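Local structure of alpha-galactosidase 1 (Saccharomyces cerevisiae, 3LRK) at residues A[145-150]-A[182-187]; A[262-267]-A[288-293]; A[119-124]-A[149-154]; A[240-245]-A[281-286]. The protein hydrolyses terminal, non-reducing alpha-D-galactose residues from alpha-D-galactosides such as galactose oligosaccharides, galactomannans and galactolipids. The protein carries 1 engineered substitution. All coordinates share one frame; numbering follows the deposited sequence.

How the interactions relate
All four contacts belong to the TIM-barrel part of a GH27 enzyme, and they show how strands, loops and helices of the barrel are joined round the active site. Interaction 1 joins two neighbouring strands and holds the nucleophile D149, which interaction 3 shares; their centres are 12 Å apart, and interaction 3 ties the loops that follow the strands. Interaction 2 lies on the last strand; it touches interaction 1 where I291 CD1 lies 3.5 Å from Y145 OH, and its N263 side chain comes within about 5 Å of that of the substrate-binding K147. Interaction 4, whose centre is 11 Å from that of interaction 2, packs helices outside the strands; its W283 meets D262 and L264 of interaction 2.

Interaction 1 of 4, residues A[145-150]-A[182-187]; sequences YLKYDN and FYSLCN
With CG anti to the backbone N in both Y145 (chi1 180°) and F182 (chi1 -168°), the two rings leave neighbouring strands side by side. Their planes are 13° from parallel, yet little of one ring lies over the other, and the touch is made by Y145 CE2 and F182 CD1 at 3.5 Å. The backbones beneath run parallel in register: L146 N donates to F182 O at 2.9 Å, S184 N to L146 O, and Y148 N to S184 O. That last bond and the next, C186 N to Y148 O at 2.8 Å, are less straight at the hydrogen, and C186 N also stands above the carbonyl plane. Strands 145-149 and 182-185, joined through helix 160-177, form one beta-alpha-beta unit of the TIM barrel. That helix covers Y148 and Y183, whose rings meet obliquely, with Y183 OH 3.2 Å from Y148 CD2 and itself bonded to Y167 O. On the other face a water donates to S184 OG at 2.8 Å and bonds Y145 OH, which is also bonded to Q31. K147, a substrate-binding residue, runs extended past C186, CE to SG 3.9 Å, to a salt bridge with D72, which also binds substrate. Beyond it the nucleophile D149 brings OD1, which takes the N-H of N150, to 3.6 Å from C186 SG, and OD2 bonds Y113 OH.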
loop_
_atom_site.group_PDB
_atom_site.type_symbol
_atom_site.label_atom_id
_atom_site.label_comp_id
_atom_site.label_asym_id
_atom_site.label_seq_id
_atom_site.Cartn_x
_atom_site.Cartn_y
_atom_site.Cartn_z
ATOM N N TYR A 145 -16.198 -31.614 -6.483
ATOM C CA TYR A 145 -15.397 -30.599 -5.796
ATOM C C TYR A 145 -14.279 -30.158 -6.734
ATOM O O TYR A 145 -13.647 -30.988 -7.393
ATOM C CB TYR A 145 -14.824 -31.230 -4.525
ATOM C CG TYR A 145 -13.935 -30.403 -3.602
ATOM C CD1 TYR A 145 -12.628 -30.049 -3.962
ATOM C CD2 TYR A 145 -14.387 -30.050 -2.326
ATOM C CE1 TYR A 145 -11.800 -29.336 -3.066
ATOM C CE2 TYR A 145 -13.589 -29.346 -1.446
ATOM C CZ TYR A 145 -12.297 -28.986 -1.815
ATOM O OH TYR A 145 -11.511 -28.283 -0.920
ATOM N N LEU A 146 -14.035 -28.853 -6.799
ATOM C CA LEU A 146 -12.911 -28.333 -7.599
ATOM C C LEU A 146 -12.041 -27.418 -6.765
ATOM O O LEU A 146 -12.524 -26.413 -6.228
ATOM C CB LEU A 146 -13.410 -27.588 -8.851
ATOM C CG LEU A 146 -12.339 -26.996 -9.795
ATOM C CD1 LEU A 146 -11.470 -28.082 -10.430
ATOM C CD2 LEU A 146 -12.993 -26.116 -10.872
ATOM N N LYS A 147 -10.758 -27.757 -6.659
ATOM C CA LYS A 147 -9.769 -26.839 -6.096
ATOM C C LYS A 147 -9.183 -26.021 -7.262
ATOM O O LYS A 147 -8.706 -26.587 -8.249
ATOM C CB LYS A 147 -8.697 -27.617 -5.322
ATOM C CG LYS A 147 -7.472 -26.797 -4.957
ATOM C CD LYS A 147 -6.418 -27.616 -4.251
ATOM C CE LYS A 147 -5.147 -26.797 -4.107
ATOM N NZ LYS A 147 -4.143 -27.446 -3.222
ATOM N N TYR A 148 -9.228 -24.688 -7.156
ATOM C CA TYR A 148 -9.015 -23.862 -8.339
ATOM C C TYR A 148 -7.931 -22.818 -8.084
ATOM O O TYR A 148 -8.165 -21.802 -7.438
ATOM C CB TYR A 148 -10.356 -23.262 -8.829
ATOM C CG TYR A 148 -10.372 -22.761 -10.259
ATOM C CD1 TYR A 148 -9.926 -23.567 -11.317
ATOM C CD2 TYR A 148 -10.863 -21.485 -10.562
ATOM C CE1 TYR A 148 -9.955 -23.109 -12.635
ATOM C CE2 TYR A 148 -10.905 -21.023 -11.862
ATOM C CZ TYR A 148 -10.439 -21.823 -12.897
ATOM O OH TYR A 148 -10.466 -21.355 -14.195
ATOM N N ASP A 149 -6.752 -23.101 -8.628
ATOM C CA ASP A 149 -5.502 -22.436 -8.267
ATOM C C ASP A 149 -5.341 -21.059 -8.922
ATOM O O ASP A 149 -6.264 -20.576 -9.572
ATOM C CB ASP A 149 -4.312 -23.340 -8.618
ATOM C CG ASP A 149 -3.198 -23.286 -7.571
ATOM O OD1 ASP A 149 -2.870 -22.193 -7.061
ATOM O OD2 ASP A 149 -2.656 -24.359 -7.244
ATOM N N ASN A 150 -4.159 -20.461 -8.751
ATOM C CA ASN A 150 -3.891 -19.069 -9.162
ATOM C C ASN A 150 -2.530 -18.900 -9.826
ATOM O O ASN A 150 -2.010 -17.780 -9.935
ATOM C CB ASN A 150 -4.004 -18.139 -7.949
ATOM C CG ASN A 150 -4.031 -16.661 -8.322
ATOM O OD1 ASN A 150 -4.625 -16.269 -9.321
ATOM N ND2 ASN A 150 -3.402 -15.835 -7.491
ATOM N N PHE A 182 -18.756 -28.459 -5.174
ATOM C CA PHE A 182 -18.174 -27.659 -4.113
ATOM C C PHE A 182 -16.985 -26.898 -4.714
ATOM O O PHE A 182 -16.034 -27.515 -5.201
ATOM C CB PHE A 182 -17.670 -28.583 -2.998
ATOM C CG PHE A 182 -17.309 -27.864 -1.712
ATOM C CD1 PHE A 182 -16.175 -27.054 -1.631
ATOM C CD2 PHE A 182 -18.108 -28.015 -0.580
ATOM C CE1 PHE A 182 -15.849 -26.413 -0.458
ATOM C CE2 PHE A 182 -17.785 -27.381 0.603
ATOM C CZ PHE A 182 -16.659 -26.572 0.664
ATOM N N TYR A 183 -17.041 -25.564 -4.680
ATOM C CA TYR A 183 -16.028 -24.747 -5.371
ATOM C C TYR A 183 -15.046 -24.116 -4.374
ATOM O O TYR A 183 -15.409 -23.231 -3.584
ATOM C CB TYR A 183 -16.736 -23.705 -6.256
ATOM C CG TYR A 183 -15.858 -22.828 -7.147
ATOM C CD1 TYR A 183 -14.749 -23.340 -7.841
ATOM C CD2 TYR A 183 -16.186 -21.483 -7.327
ATOM C CE1 TYR A 183 -13.961 -22.497 -8.679
ATOM C CE2 TYR A 183 -15.435 -20.651 -8.148
ATOM C CZ TYR A 183 -14.338 -21.148 -8.822
ATOM O OH TYR A 183 -13.626 -20.269 -9.609
ATOM N N SER A 184 -13.808 -24.610 -4.412
ATOM C CA SER A 184 -12.742 -24.231 -3.494
ATOM C C SER A 184 -11.739 -23.330 -4.207
ATOM O O SER A 184 -11.053 -23.759 -5.125
ATOM C CB SER A 184 -12.052 -25.502 -2.962
ATOM O OG SER A 184 -10.781 -25.247 -2.384
ATOM N N LEU A 185 -11.680 -22.066 -3.794
ATOM C CA LEU A 185 -10.730 -21.106 -4.367
ATOM C C LEU A 185 -9.326 -21.299 -3.816
ATOM O O LEU A 185 -9.145 -21.568 -2.631
ATOM C CB LEU A 185 -11.200 -19.672 -4.078
ATOM C CG LEU A 185 -12.077 -18.920 -5.091
ATOM C CD1 LEU A 185 -13.069 -19.781 -5.857
ATOM C CD2 LEU A 185 -12.749 -17.687 -4.481
ATOM N N CYS A 186 -8.327 -21.159 -4.686
ATOM C CA CYS A 186 -6.943 -21.236 -4.251
ATOM C C CYS A 186 -6.173 -20.070 -4.858
ATOM O O CYS A 186 -5.335 -20.269 -5.725
ATOM C CB CYS A 186 -6.309 -22.577 -4.663
ATOM S SG CYS A 186 -4.641 -22.883 -3.996
ATOM N N ASN A 187 -6.478 -18.852 -4.402
ATOM C CA ASN A 187 -5.744 -17.679 -4.837
ATOM C C ASN A 187 -4.942 -17.002 -3.724
ATOM O O ASN A 187 -4.509 -15.861 -3.886
ATOM C CB ASN A 187 -6.661 -16.676 -5.579
ATOM C CG ASN A 187 -7.324 -15.666 -4.650
ATOM O OD1 ASN A 187 -7.751 -16.001 -3.543
ATOM N ND2 ASN A 187 -7.427 -14.420 -5.112
HETATM O O HOH W 1 -9.163 -27.451 -1.647
#

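Interaction 2 of 4, residues A[262-267]-A[288-293]; sequences DNLEVG and SPLIIG
The loop 262-267 meets strand 290-292 through one firm backbone hydrogen bond, L264 N to I291 O at 2.9 Å, with the donor nearly in line with the carbonyl (C=O...N angle 167°). The same carbonyl oxygen is also approached by carbon, N263 CB and L264 CB each standing 3.6 Å away. The N263 amide lies across I291, its OD1 and CG both 3.7 Å from the methyl CG2, a contact of a polar group with an aliphatic branch. L264, with CG beside its backbone N (chi1 -67°), sends CD1 over the start of the strand, 4.0 Å from L290 CB, and helices 273-285 and 301-307 also pack on it through H279, F280 and Y307. Strand 290-292 is the eighth of the TIM barrel, paired with strand 32-35, and the loop that follows strand 258-260 runs alongside it in the same direction before helix 273-285 begins. At the start of the contact a water accepts from I291 N at 2.9 Å and lies within bonding distance of D262 O and P289 O. An alanine at N263 would remove the amide that packs against I291 CG2, and is likely to open a gap there and beside D35. N263 N is held by D262 OD1 at 2.7 Å, met from above the carboxylate plane. The other oxygen, D262 OD2, bonds V210 N and a glycerol bound beside the N263 amide.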
loop_
_atom_site.group_PDB
_atom_site.type_symbol
_atom_site.label_atom_id
_atom_site.label_comp_id
_atom_site.label_asym_id
_atom_site.label_seq_id
_atom_site.Cartn_x
_atom_site.Cartn_y
_atom_site.Cartn_z
ATOM N N ASP A 262 -5.347 -23.761 4.454
ATOM C CA ASP A 262 -4.548 -24.771 3.726
ATOM C C ASP A 262 -4.616 -26.140 4.420
ATOM O O ASP A 262 -5.099 -26.238 5.539
ATOM C CB ASP A 262 -3.093 -24.305 3.493
ATOM C CG ASP A 262 -2.421 -25.005 2.334
ATOM O OD1 ASP A 262 -3.065 -25.811 1.639
ATOM O OD2 ASP A 262 -1.227 -24.734 2.103
ATOM N N ASN A 263 -4.168 -27.191 3.735
ATOM C CA ASN A 263 -4.244 -28.550 4.274
ATOM C C ASN A 263 -3.468 -28.692 5.587
ATOM O O ASN A 263 -2.432 -28.045 5.784
ATOM C CB ASN A 263 -3.721 -29.568 3.267
ATOM C CG ASN A 263 -4.415 -29.494 1.913
ATOM O OD1 ASN A 263 -5.354 -28.711 1.692
ATOM N ND2 ASN A 263 -3.957 -30.322 1.001
ATOM N N LEU A 264 -3.986 -29.538 6.471
ATOM C CA LEU A 264 -3.361 -29.849 7.753
ATOM C C LEU A 264 -2.027 -30.560 7.575
ATOM O O LEU A 264 -1.897 -31.460 6.739
ATOM C CB LEU A 264 -4.311 -30.717 8.603
ATOM C CG LEU A 264 -5.581 -29.988 9.058
ATOM C CD1 LEU A 264 -6.751 -30.942 9.371
ATOM C CD2 LEU A 264 -5.275 -29.046 10.238
ATOM N N GLU A 265 -1.046 -30.149 8.372
ATOM C CA GLU A 265 0.286 -30.720 8.340
ATOM C C GLU A 265 0.449 -31.771 9.443
ATOM O O GLU A 265 1.545 -32.285 9.666
ATOM C CB GLU A 265 1.341 -29.620 8.474
ATOM C CG GLU A 265 1.328 -28.604 7.329
ATOM C CD GLU A 265 2.107 -29.056 6.100
ATOM O OE1 GLU A 265 2.482 -30.246 5.984
ATOM O OE2 GLU A 265 2.345 -28.207 5.227
ATOM N N VAL A 266 -0.656 -32.078 10.122
ATOM C CA VAL A 266 -0.688 -33.161 11.098
ATOM C C VAL A 266 -0.242 -34.445 10.390
ATOM O O VAL A 266 -0.764 -34.796 9.332
ATOM C CB VAL A 266 -2.098 -33.327 11.731
ATOM C CG1 VAL A 266 -2.127 -34.495 12.725
ATOM C CG2 VAL A 266 -2.538 -32.038 12.426
ATOM N N GLY A 267 0.755 -35.113 10.963
ATOM C CA GLY A 267 1.301 -36.332 10.372
ATOM C C GLY A 267 2.250 -36.081 9.216
ATOM O O GLY A 267 2.640 -37.022 8.521
ATOM N N SER A 288 -11.800 -23.393 9.405
ATOM C CA SER A 288 -11.086 -23.744 8.194
ATOM C C SER A 288 -11.578 -25.119 7.734
ATOM O O SER A 288 -11.996 -25.936 8.571
ATOM C CB SER A 288 -9.574 -23.799 8.450
ATOM O OG SER A 288 -8.872 -24.256 7.295
ATOM N N PRO A 289 -11.562 -25.371 6.407
ATOM C CA PRO A 289 -11.598 -26.751 5.928
ATOM C C PRO A 289 -10.596 -27.616 6.697
ATOM O O PRO A 289 -9.539 -27.131 7.129
ATOM C CB PRO A 289 -11.172 -26.623 4.466
ATOM C CG PRO A 289 -11.631 -25.259 4.063
ATOM C CD PRO A 289 -11.523 -24.404 5.293
ATOM N N LEU A 290 -10.945 -28.886 6.894
ATOM C CA LEU A 290 -10.040 -29.820 7.549
ATOM C C LEU A 290 -9.718 -30.905 6.542
ATOM O O LEU A 290 -10.441 -31.882 6.417
ATOM C CB LEU A 290 -10.660 -30.409 8.827
ATOM C CG LEU A 290 -11.109 -29.474 9.957
ATOM C CD1 LEU A 290 -11.751 -30.305 11.087
ATOM C CD2 LEU A 290 -9.981 -28.580 10.495
ATOM N N ILE A 291 -8.639 -30.681 5.802
ATOM C CA ILE A 291 -8.210 -31.570 4.747
ATOM C C ILE A 291 -6.886 -32.199 5.201
ATOM O O ILE A 291 -5.896 -31.501 5.462
ATOM C CB ILE A 291 -8.124 -30.834 3.369
ATOM C CG1 ILE A 291 -9.536 -30.462 2.883
ATOM C CG2 ILE A 291 -7.409 -31.698 2.313
ATOM C CD1 ILE A 291 -9.579 -29.358 1.830
ATOM N N ILE A 292 -6.908 -33.523 5.340
ATOM C CA ILE A 292 -5.741 -34.291 5.746
ATOM C C ILE A 292 -4.634 -34.111 4.713
ATOM O O ILE A 292 -4.847 -34.351 3.528
ATOM C CB ILE A 292 -6.082 -35.810 5.892
ATOM C CG1 ILE A 292 -7.183 -36.021 6.944
ATOM C CG2 ILE A 292 -4.823 -36.620 6.229
ATOM C CD1 ILE A 292 -7.785 -37.418 6.949
ATOM N N GLY A 293 -3.460 -33.670 5.167
ATOM C CA GLY A 293 -2.285 -33.515 4.292
ATOM C C GLY A 293 -1.311 -34.684 4.391
ATOM O O GLY A 293 -0.418 -34.840 3.552
HETATM O O HOH W 2 -7.369 -28.022 5.850
#

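Interaction 3 of 4, residues A[119-124]-A[149-154]; sequences YTCAGY and DNCYNK
D149 opens segment 149-154 with its carboxylate against the cystine, OD2 lying 3.2 Å from C121 SG. Two residues on, C151 closes the covalent link to C121, SG to SG at 2.1 Å with a chi3 of 94°, and its CB packs under the peptide of T120. Y152 follows with positive backbone angles (phi 55°), its side chain directed toward 119-124. The edge of that ring faces carbonyls, CD1 and CE1 each 3.4 Å from T120 O, while Y119 points its own edge at the Y152 face in a T-shaped stack, planes at 86°. The disulfide thus staples together two loops at the C-terminal ends of TIM-barrel strands 109-115 and 145-149, where barrel enzymes carry their active site; 119-124 is itself folded by a type I turn from T120 to G123. T120 OG1 bonds the substrate-binding D73. At its far end Y152 OH bonds V19 N of a second subunit, and Y119 packs on P21 of that chain.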
loop_
_atom_site.group_PDB
_atom_site.type_symbol
_atom_site.label_atom_id
_atom_site.label_comp_id
_atom_site.label_asym_id
_atom_site.label_seq_id
_atom_site.Cartn_x
_atom_site.Cartn_y
_atom_site.Cartn_z
ATOM N N TYR A 119 -1.600 -22.239 -17.242
ATOM C CA TYR A 119 -1.088 -23.522 -16.769
ATOM C C TYR A 119 -1.396 -23.675 -15.299
ATOM O O TYR A 119 -1.658 -22.694 -14.605
ATOM C CB TYR A 119 0.438 -23.595 -16.926
ATOM C CG TYR A 119 0.927 -23.300 -18.315
ATOM C CD1 TYR A 119 1.488 -22.055 -18.627
ATOM C CD2 TYR A 119 0.814 -24.257 -19.330
ATOM C CE1 TYR A 119 1.951 -21.781 -19.907
ATOM C CE2 TYR A 119 1.262 -23.992 -20.613
ATOM C CZ TYR A 119 1.823 -22.752 -20.897
ATOM O OH TYR A 119 2.255 -22.500 -22.166
ATOM N N THR A 120 -1.325 -24.919 -14.824
ATOM C CA THR A 120 -1.388 -25.204 -13.404
ATOM C C THR A 120 -0.034 -24.869 -12.794
ATOM O O THR A 120 0.926 -24.570 -13.510
ATOM C CB THR A 120 -1.740 -26.678 -13.140
ATOM O OG1 THR A 120 -0.684 -27.519 -13.636
ATOM C CG2 THR A 120 -3.054 -27.042 -13.837
ATOM N N CYS A 121 0.053 -24.930 -11.473
ATOM C CA CYS A 121 1.309 -24.629 -10.795
ATOM C C CYS A 121 2.472 -25.551 -11.200
ATOM O O CYS A 121 3.621 -25.113 -11.248
ATOM C CB CYS A 121 1.104 -24.603 -9.290
ATOM S SG CYS A 121 -0.024 -23.294 -8.750
ATOM N N ALA A 122 2.165 -26.810 -11.513
ATOM C CA ALA A 122 3.176 -27.752 -12.004
ATOM C C ALA A 122 3.342 -27.743 -13.525
ATOM O O ALA A 122 4.084 -28.559 -14.079
ATOM C CB ALA A 122 2.887 -29.164 -11.497
ATOM N N GLY A 123 2.643 -26.830 -14.199
ATOM C CA GLY A 123 2.824 -26.596 -15.635
ATOM C C GLY A 123 1.969 -27.408 -16.578
ATOM O O GLY A 123 2.277 -27.505 -17.768
ATOM N N TYR A 124 0.892 -27.996 -16.051
ATOM C CA TYR A 124 -0.093 -28.719 -16.854
ATOM C C TYR A 124 -1.145 -27.740 -17.381
ATOM O O TYR A 124 -1.154 -26.590 -16.961
ATOM C CB TYR A 124 -0.730 -29.823 -15.997
ATOM C CG TYR A 124 0.269 -30.891 -15.643
ATOM C CD1 TYR A 124 1.254 -30.664 -14.670
ATOM C CD2 TYR A 124 0.262 -32.118 -16.310
ATOM C CE1 TYR A 124 2.191 -31.642 -14.357
ATOM C CE2 TYR A 124 1.202 -33.104 -16.005
ATOM C CZ TYR A 124 2.151 -32.859 -15.026
ATOM O OH TYR A 124 3.061 -33.828 -14.714
ATOM N N ASP A 149 -6.752 -23.101 -8.628
ATOM C CA ASP A 149 -5.502 -22.436 -8.267
ATOM C C ASP A 149 -5.341 -21.059 -8.922
ATOM O O ASP A 149 -6.264 -20.576 -9.572
ATOM C CB ASP A 149 -4.312 -23.340 -8.618
ATOM C CG ASP A 149 -3.198 -23.286 -7.571
ATOM O OD1 ASP A 149 -2.870 -22.193 -7.061
ATOM O OD2 ASP A 149 -2.656 -24.359 -7.244
ATOM N N ASN A 150 -4.159 -20.461 -8.751
ATOM C CA ASN A 150 -3.891 -19.069 -9.162
ATOM C C ASN A 150 -2.530 -18.900 -9.826
ATOM O O ASN A 150 -2.010 -17.780 -9.935
ATOM C CB ASN A 150 -4.004 -18.139 -7.949
ATOM C CG ASN A 150 -4.031 -16.661 -8.322
ATOM O OD1 ASN A 150 -4.625 -16.269 -9.321
ATOM N ND2 ASN A 150 -3.402 -15.835 -7.491
ATOM N N CYS A 151 -1.949 -20.011 -10.266
ATOM C CA CYS A 151 -0.710 -19.957 -11.049
ATOM C C CYS A 151 -0.947 -19.530 -12.492
ATOM O O CYS A 151 -1.958 -19.892 -13.083
ATOM C CB CYS A 151 -0.006 -21.315 -11.015
ATOM S SG CYS A 151 0.819 -21.556 -9.440
ATOM N N TYR A 152 0.001 -18.761 -13.044
ATOM C CA TYR A 152 -0.000 -18.350 -14.462
ATOM C C TYR A 152 -1.270 -17.636 -14.922
ATOM O O TYR A 152 -1.846 -17.952 -15.975
ATOM C CB TYR A 152 0.372 -19.552 -15.359
ATOM C CG TYR A 152 1.691 -20.124 -14.905
ATOM C CD1 TYR A 152 1.750 -21.349 -14.237
ATOM C CD2 TYR A 152 2.878 -19.407 -15.090
ATOM C CE1 TYR A 152 2.961 -21.862 -13.775
ATOM C CE2 TYR A 152 4.105 -19.911 -14.632
ATOM C CZ TYR A 152 4.133 -21.145 -13.992
ATOM O OH TYR A 152 5.324 -21.646 -13.523
ATOM N N ASN A 153 -1.704 -16.657 -14.124
ATOM C CA ASN A 153 -2.991 -15.992 -14.388
ATOM C C ASN A 153 -2.959 -14.867 -15.440
ATOM O O ASN A 153 -3.923 -14.107 -15.571
ATOM C CB ASN A 153 -3.635 -15.504 -13.072
ATOM C CG ASN A 153 -2.756 -14.533 -12.319
ATOM O OD1 ASN A 153 -2.054 -13.706 -12.920
ATOM N ND2 ASN A 153 -2.762 -14.638 -11.004
ATOM N N LYS A 154 -1.846 -14.748 -16.169
ATOM C CA LYS A 154 -1.761 -13.840 -17.320
ATOM C C LYS A 154 -2.092 -12.376 -16.980
ATOM O O LYS A 154 -2.782 -11.706 -17.741
ATOM C CB LYS A 154 -2.683 -14.326 -18.451
ATOM C CG LYS A 154 -2.397 -15.757 -18.938
ATOM C CD LYS A 154 -3.411 -16.200 -20.003
ATOM C CE LYS A 154 -2.861 -16.081 -21.401
ATOM N NZ LYS A 154 -3.761 -16.810 -22.373
#

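Interaction 4 of 4, residues A[240-245]-A[281-286]; sequences MNILNK and SMWAMV
L243 and M282 meet at about a right angle, the forked end of the leucine laid against the bent chain of the methionine: L243 CD2 lies 3.9 Å from M282 CG, and both leucine methyls approach M282 CB. Placing CG anti to its backbone N (chi1 -178°) carries the leucine end toward helix 273-285, where CD1 also reaches V286 CG1 at 4.1 Å, just past the end of that helix. W283 is turned differently. Its indole stretches toward helix 239-246 and is crossed at about a right angle by I242, whose CG2 lies 4.1 Å from CZ2, with L243 CB near CZ3. The indole NE1 bonds D262 O, so the ring links this packing to the barrel end. The helix segments run nearly parallel, at 19° with axes 11.3 Å apart, a spacing bridged by long side chains; strands 342-349 and 355-361 of the C-terminal beta sandwich close over M282 and L243 through W346, A358 and L360. An alanine in place of L243 would take away the methyls that touch M282 and V286 and would probably leave a gap there, with the methionine chain freer to turn. With no hydrogen bond between the segments, the contact between them is apolar, and its cohesion is probably that of buried hydrophobic surface and van der Waals packing.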
loop_
_atom_site.group_PDB
_atom_site.type_symbol
_atom_site.label_atom_id
_atom_site.label_comp_id
_atom_site.label_asym_id
_atom_site.label_seq_id
_atom_site.Cartn_x
_atom_site.Cartn_y
_atom_site.Cartn_z
ATOM N N MET A 240 1.679 -20.508 12.503
ATOM C CA MET A 240 1.348 -19.273 13.203
ATOM C C MET A 240 1.253 -18.067 12.279
ATOM O O MET A 240 0.454 -17.164 12.526
ATOM C CB MET A 240 2.370 -18.982 14.314
ATOM C CG MET A 240 2.274 -19.888 15.544
ATOM S SD MET A 240 0.647 -19.959 16.314
ATOM C CE MET A 240 0.347 -18.245 16.773
ATOM N N ASN A 241 2.087 -18.038 11.239
ATOM C CA ASN A 241 2.025 -16.982 10.227
ATOM C C ASN A 241 0.642 -16.961 9.583
ATOM O O ASN A 241 0.052 -15.894 9.424
ATOM C CB ASN A 241 3.124 -17.171 9.162
ATOM C CG ASN A 241 2.976 -16.217 7.967
ATOM O OD1 ASN A 241 2.137 -16.425 7.083
ATOM N ND2 ASN A 241 3.829 -15.195 7.916
ATOM N N ILE A 242 0.122 -18.151 9.259
ATOM C CA ILE A 242 -1.157 -18.297 8.561
ATOM C C ILE A 242 -2.336 -18.044 9.502
ATOM O O ILE A 242 -3.286 -17.355 9.129
ATOM C CB ILE A 242 -1.259 -19.675 7.842
ATOM C CG1 ILE A 242 -0.314 -19.683 6.625
ATOM C CG2 ILE A 242 -2.693 -19.979 7.410
ATOM C CD1 ILE A 242 -0.088 -21.041 6.021
ATOM N N LEU A 243 -2.258 -18.574 10.725
ATOM C CA LEU A 243 -3.289 -18.294 11.730
ATOM C C LEU A 243 -3.402 -16.789 12.004
ATOM O O LEU A 243 -4.502 -16.252 12.110
ATOM C CB LEU A 243 -3.007 -19.045 13.042
ATOM C CG LEU A 243 -4.051 -18.862 14.149
ATOM C CD1 LEU A 243 -5.403 -19.442 13.740
ATOM C CD2 LEU A 243 -3.542 -19.497 15.438
ATOM N N ASN A 244 -2.261 -16.127 12.135
ATOM C CA ASN A 244 -2.223 -14.676 12.358
ATOM C C ASN A 244 -2.845 -13.870 11.214
ATOM O O ASN A 244 -3.605 -12.926 11.446
ATOM C CB ASN A 244 -0.792 -14.217 12.630
ATOM C CG ASN A 244 -0.316 -14.584 14.038
ATOM O OD1 ASN A 244 -1.091 -15.058 14.869
ATOM N ND2 ASN A 244 0.961 -14.369 14.300
ATOM N N LYS A 245 -2.510 -14.243 9.985
ATOM C CA LYS A 245 -3.170 -13.687 8.799
ATOM C C LYS A 245 -4.696 -13.888 8.812
ATOM O O LYS A 245 -5.453 -12.987 8.424
ATOM C CB LYS A 245 -2.544 -14.267 7.529
ATOM C CG LYS A 245 -1.199 -13.644 7.205
ATOM C CD LYS A 245 -0.473 -14.423 6.133
ATOM C CE LYS A 245 0.798 -13.707 5.724
ATOM N NZ LYS A 245 1.656 -14.651 4.950
ATOM N N SER A 281 -6.483 -27.954 16.360
ATOM C CA SER A 281 -7.474 -27.245 17.178
ATOM C C SER A 281 -7.772 -25.844 16.653
ATOM O O SER A 281 -8.929 -25.420 16.645
ATOM C CB SER A 281 -7.019 -27.141 18.635
ATOM O OG SER A 281 -6.825 -28.423 19.210
ATOM N N MET A 282 -6.732 -25.124 16.227
ATOM C CA MET A 282 -6.932 -23.753 15.735
ATOM C C MET A 282 -7.616 -23.704 14.356
ATOM O O MET A 282 -8.513 -22.887 14.144
ATOM C CB MET A 282 -5.638 -22.929 15.791
ATOM C CG MET A 282 -5.182 -22.571 17.234
ATOM S SD MET A 282 -6.491 -21.938 18.317
ATOM C CE MET A 282 -6.935 -20.462 17.391
ATOM N N TRP A 283 -7.220 -24.600 13.450
ATOM C CA TRP A 283 -7.917 -24.782 12.159
ATOM C C TRP A 283 -9.394 -25.149 12.379
ATOM O O TRP A 283 -10.283 -24.611 11.708
ATOM C CB TRP A 283 -7.224 -25.848 11.294
ATOM C CG TRP A 283 -6.136 -25.369 10.309
ATOM C CD1 TRP A 283 -6.049 -25.692 8.978
ATOM C CD2 TRP A 283 -5.007 -24.513 10.583
ATOM N NE1 TRP A 283 -4.936 -25.098 8.408
ATOM C CE2 TRP A 283 -4.282 -24.370 9.371
ATOM C CE3 TRP A 283 -4.534 -23.853 11.733
ATOM C CZ2 TRP A 283 -3.114 -23.594 9.279
ATOM C CZ3 TRP A 283 -3.370 -23.075 11.637
ATOM C CH2 TRP A 283 -2.680 -22.949 10.414
ATOM N N ALA A 284 -9.671 -26.051 13.323
ATOM C CA ALA A 284 -11.069 -26.356 13.652
ATOM C C ALA A 284 -11.819 -25.102 14.128
ATOM O O ALA A 284 -12.924 -24.791 13.649
ATOM C CB ALA A 284 -11.156 -27.471 14.695
ATOM N N MET A 285 -11.198 -24.394 15.063
ATOM C CA MET A 285 -11.825 -23.283 15.775
ATOM C C MET A 285 -12.155 -22.072 14.897
ATOM O O MET A 285 -13.126 -21.349 15.163
ATOM C CB MET A 285 -10.912 -22.846 16.912
ATOM C CG MET A 285 -11.631 -22.149 18.046
ATOM S SD MET A 285 -10.443 -21.269 19.059
ATOM C CE MET A 285 -9.719 -20.243 17.791
ATOM N N VAL A 286 -11.339 -21.841 13.866
ATOM C CA VAL A 286 -11.601 -20.756 12.914
ATOM C C VAL A 286 -12.469 -21.213 11.737
ATOM O O VAL A 286 -12.691 -20.453 10.787
ATOM C CB VAL A 286 -10.294 -20.062 12.418
ATOM C CG1 VAL A 286 -9.499 -19.518 13.594
ATOM C CG2 VAL A 286 -9.429 -21.011 11.580
#